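Local coordinates for histidine acid phosphatase (Bifidobacterium longum subsp. infantis, PDB 6RXG), which probably removes phosphate groups from inositol polyphosphates such as phytate and from 2,3-bisphosphoglycerate, as a histidine acid phosphatase of the MINPP1 subfamily, at residues G135-Q140 with S394-F399. The protein carries 1 engineered substitution. Numbering follows the deposited sequence.
Sequences GTIAYQ and STVATF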
loop_
_atom_site.group_PDB
_atom_site.type_symbol
_atom_site.label_atom_id
_atom_site.label_comp_id
_atom_site.label_asym_id
_atom_site.label_seq_id
_atom_site.Cartn_x
_atom_site.Cartn_y
_atom_site.Cartn_z
ATOM N N GLY B 135 -17.343 -0.313 -25.901
ATOM C CA GLY B 135 -16.617 0.413 -24.882
ATOM C C GLY B 135 -15.231 -0.169 -24.710
ATOM O O GLY B 135 -14.951 -1.285 -25.152
ATOM N N THR B 136 -14.331 0.600 -24.103
ATOM C CA THR B 136 -12.974 0.114 -23.903
ATOM C C THR B 136 -12.585 0.209 -22.440
ATOM O O THR B 136 -13.041 1.087 -21.700
ATOM C CB THR B 136 -11.927 0.858 -24.750
ATOM O OG1 THR B 136 -11.928 2.251 -24.443
ATOM C CG2 THR B 136 -12.240 0.672 -26.198
ATOM N N ILE B 137 -11.723 -0.714 -22.045
ATOM C CA ILE B 137 -11.162 -0.777 -20.700
ATOM C C ILE B 137 -9.667 -0.520 -20.800
ATOM O O ILE B 137 -8.982 -1.167 -21.596
ATOM C CB ILE B 137 -11.424 -2.144 -20.045
ATOM C CG1 ILE B 137 -12.899 -2.292 -19.721
ATOM C CG2 ILE B 137 -10.551 -2.331 -18.780
ATOM C CD1 ILE B 137 -13.280 -3.710 -19.336
ATOM N N ALA B 138 -9.162 0.390 -19.966
ATOM C CA ALA B 138 -7.750 0.747 -19.928
ATOM C C ALA B 138 -7.149 0.232 -18.623
ATOM O O ALA B 138 -7.638 0.566 -17.538
ATOM C CB ALA B 138 -7.556 2.258 -20.033
ATOM N N TYR B 139 -6.110 -0.587 -18.743
ATOM C CA TYR B 139 -5.308 -1.042 -17.613
ATOM C C TYR B 139 -4.000 -0.268 -17.581
ATOM O O TYR B 139 -3.359 -0.087 -18.621
ATOM C CB TYR B 139 -4.983 -2.540 -17.707
ATOM C CG TYR B 139 -6.153 -3.449 -17.461
ATOM C CD1 TYR B 139 -6.555 -3.747 -16.163
ATOM C CD2 TYR B 139 -6.844 -4.019 -18.512
ATOM C CE1 TYR B 139 -7.613 -4.572 -15.913
ATOM C CE2 TYR B 139 -7.929 -4.869 -18.276
ATOM C CZ TYR B 139 -8.308 -5.133 -16.968
ATOM O OH TYR B 139 -9.365 -5.961 -16.666
ATOM N N GLN B 140 -3.601 0.169 -16.385
ATOM C CA GLN B 140 -2.354 0.904 -16.201
ATOM C C GLN B 140 -1.613 0.437 -14.954
ATOM O O GLN B 140 -2.219 0.061 -13.941
ATOM C CB GLN B 140 -2.594 2.399 -16.072
ATOM C CG GLN B 140 -3.271 2.998 -17.284
ATOM C CD GLN B 140 -3.549 4.482 -17.138
ATOM O OE1 GLN B 140 -3.188 5.106 -16.130
ATOM N NE2 GLN B 140 -4.230 5.044 -18.122
ATOM N N SER B 394 -14.700 6.684 -25.553
ATOM C CA SER B 394 -15.230 5.336 -25.437
ATOM C C SER B 394 -14.655 4.538 -24.263
ATOM O O SER B 394 -15.046 3.389 -24.084
ATOM C CB SER B 394 -14.993 4.567 -26.734
ATOM O OG SER B 394 -13.608 4.483 -26.984
ATOM N N THR B 395 -13.763 5.100 -23.451
ATOM C CA THR B 395 -13.169 4.335 -22.355
ATOM C C THR B 395 -14.089 4.395 -21.144
ATOM O O THR B 395 -14.233 5.447 -20.510
ATOM C CB THR B 395 -11.773 4.860 -22.024
ATOM O OG1 THR B 395 -10.947 4.743 -23.194
ATOM C CG2 THR B 395 -11.106 4.067 -20.825
ATOM N N VAL B 396 -14.733 3.264 -20.845
ATOM C CA VAL B 396 -15.665 3.186 -19.727
ATOM C C VAL B 396 -15.002 2.861 -18.390
ATOM O O VAL B 396 -15.678 2.916 -17.357
ATOM C CB VAL B 396 -16.762 2.136 -19.983
ATOM C CG1 VAL B 396 -17.581 2.491 -21.258
ATOM C CG2 VAL B 396 -16.184 0.751 -20.086
ATOM N N ALA B 397 -13.725 2.488 -18.376
ATOM C CA ALA B 397 -13.064 2.159 -17.124
ATOM C C ALA B 397 -11.562 2.368 -17.259
ATOM O O ALA B 397 -10.964 2.022 -18.283
ATOM C CB ALA B 397 -13.358 0.710 -16.675
ATOM N N THR B 398 -10.963 2.919 -16.207
ATOM C CA THR B 398 -9.510 3.012 -16.080
ATOM C C THR B 398 -9.121 2.330 -14.774
ATOM O O THR B 398 -9.513 2.785 -13.688
ATOM C CB THR B 398 -9.043 4.465 -16.096
ATOM O OG1 THR B 398 -9.557 5.121 -17.268
ATOM C CG2 THR B 398 -7.531 4.537 -16.105
ATOM N N PHE B 399 -8.392 1.223 -14.884
ATOM C CA PHE B 399 -7.967 0.413 -13.742
ATOM C C PHE B 399 -6.453 0.566 -13.572
ATOM O O PHE B 399 -5.684 0.125 -14.435
ATOM C CB PHE B 399 -8.341 -1.053 -13.973
ATOM C CG PHE B 399 -9.818 -1.334 -14.025
ATOM C CD1 PHE B 399 -10.692 -0.787 -13.100
ATOM C CD2 PHE B 399 -10.329 -2.211 -14.970
ATOM C CE1 PHE B 399 -12.022 -1.083 -13.137
ATOM C CE2 PHE B 399 -11.679 -2.490 -14.999
ATOM C CZ PHE B 399 -12.512 -1.931 -14.072
HETATM O O HOH W 1 -11.197 4.183 -27.027
#
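Two neighbouring parallel strands of the histidine phosphatase sheet, 136-140 and 395-399, pair here with a beta bulge at Val396. The Thr136 carbonyl O accepts from Val396 N at 2.9 Å, and beyond it the register slips by one residue, which leaves Ala397 N without a partner. Pairing then resumes: Ala138 N gives to Ala397 O, Phe399 N reaches Ala138 O at 2.8 Å almost in line with the C=O bond, and Gln140 N gives to Phe399 O. At the start, Thr136 OG1 and Thr395 OG1 lie 3.0 Å apart, their side chains crossing at about a right angle. On the other face Tyr139 and Phe399 run side by side. In both, CG lies anti to the carbonyl carbon (chi1 -72° and -65°), which brings Tyr139 CE1 within 3.7 Å of Phe399 CD2 with the planes at 44°. Ile137 CG2 meets Phe399 CD2 at 3.8 Å. A serine in place of Tyr139 would probably open a gap beside Phe399 CD2 and CB. Helix 145-161 covers this aromatic face through Phe154 and Phe158, helix 124-133 adds Phe127 against Phe399, and strands 185-187 and 38-47 continue the sheet on either side.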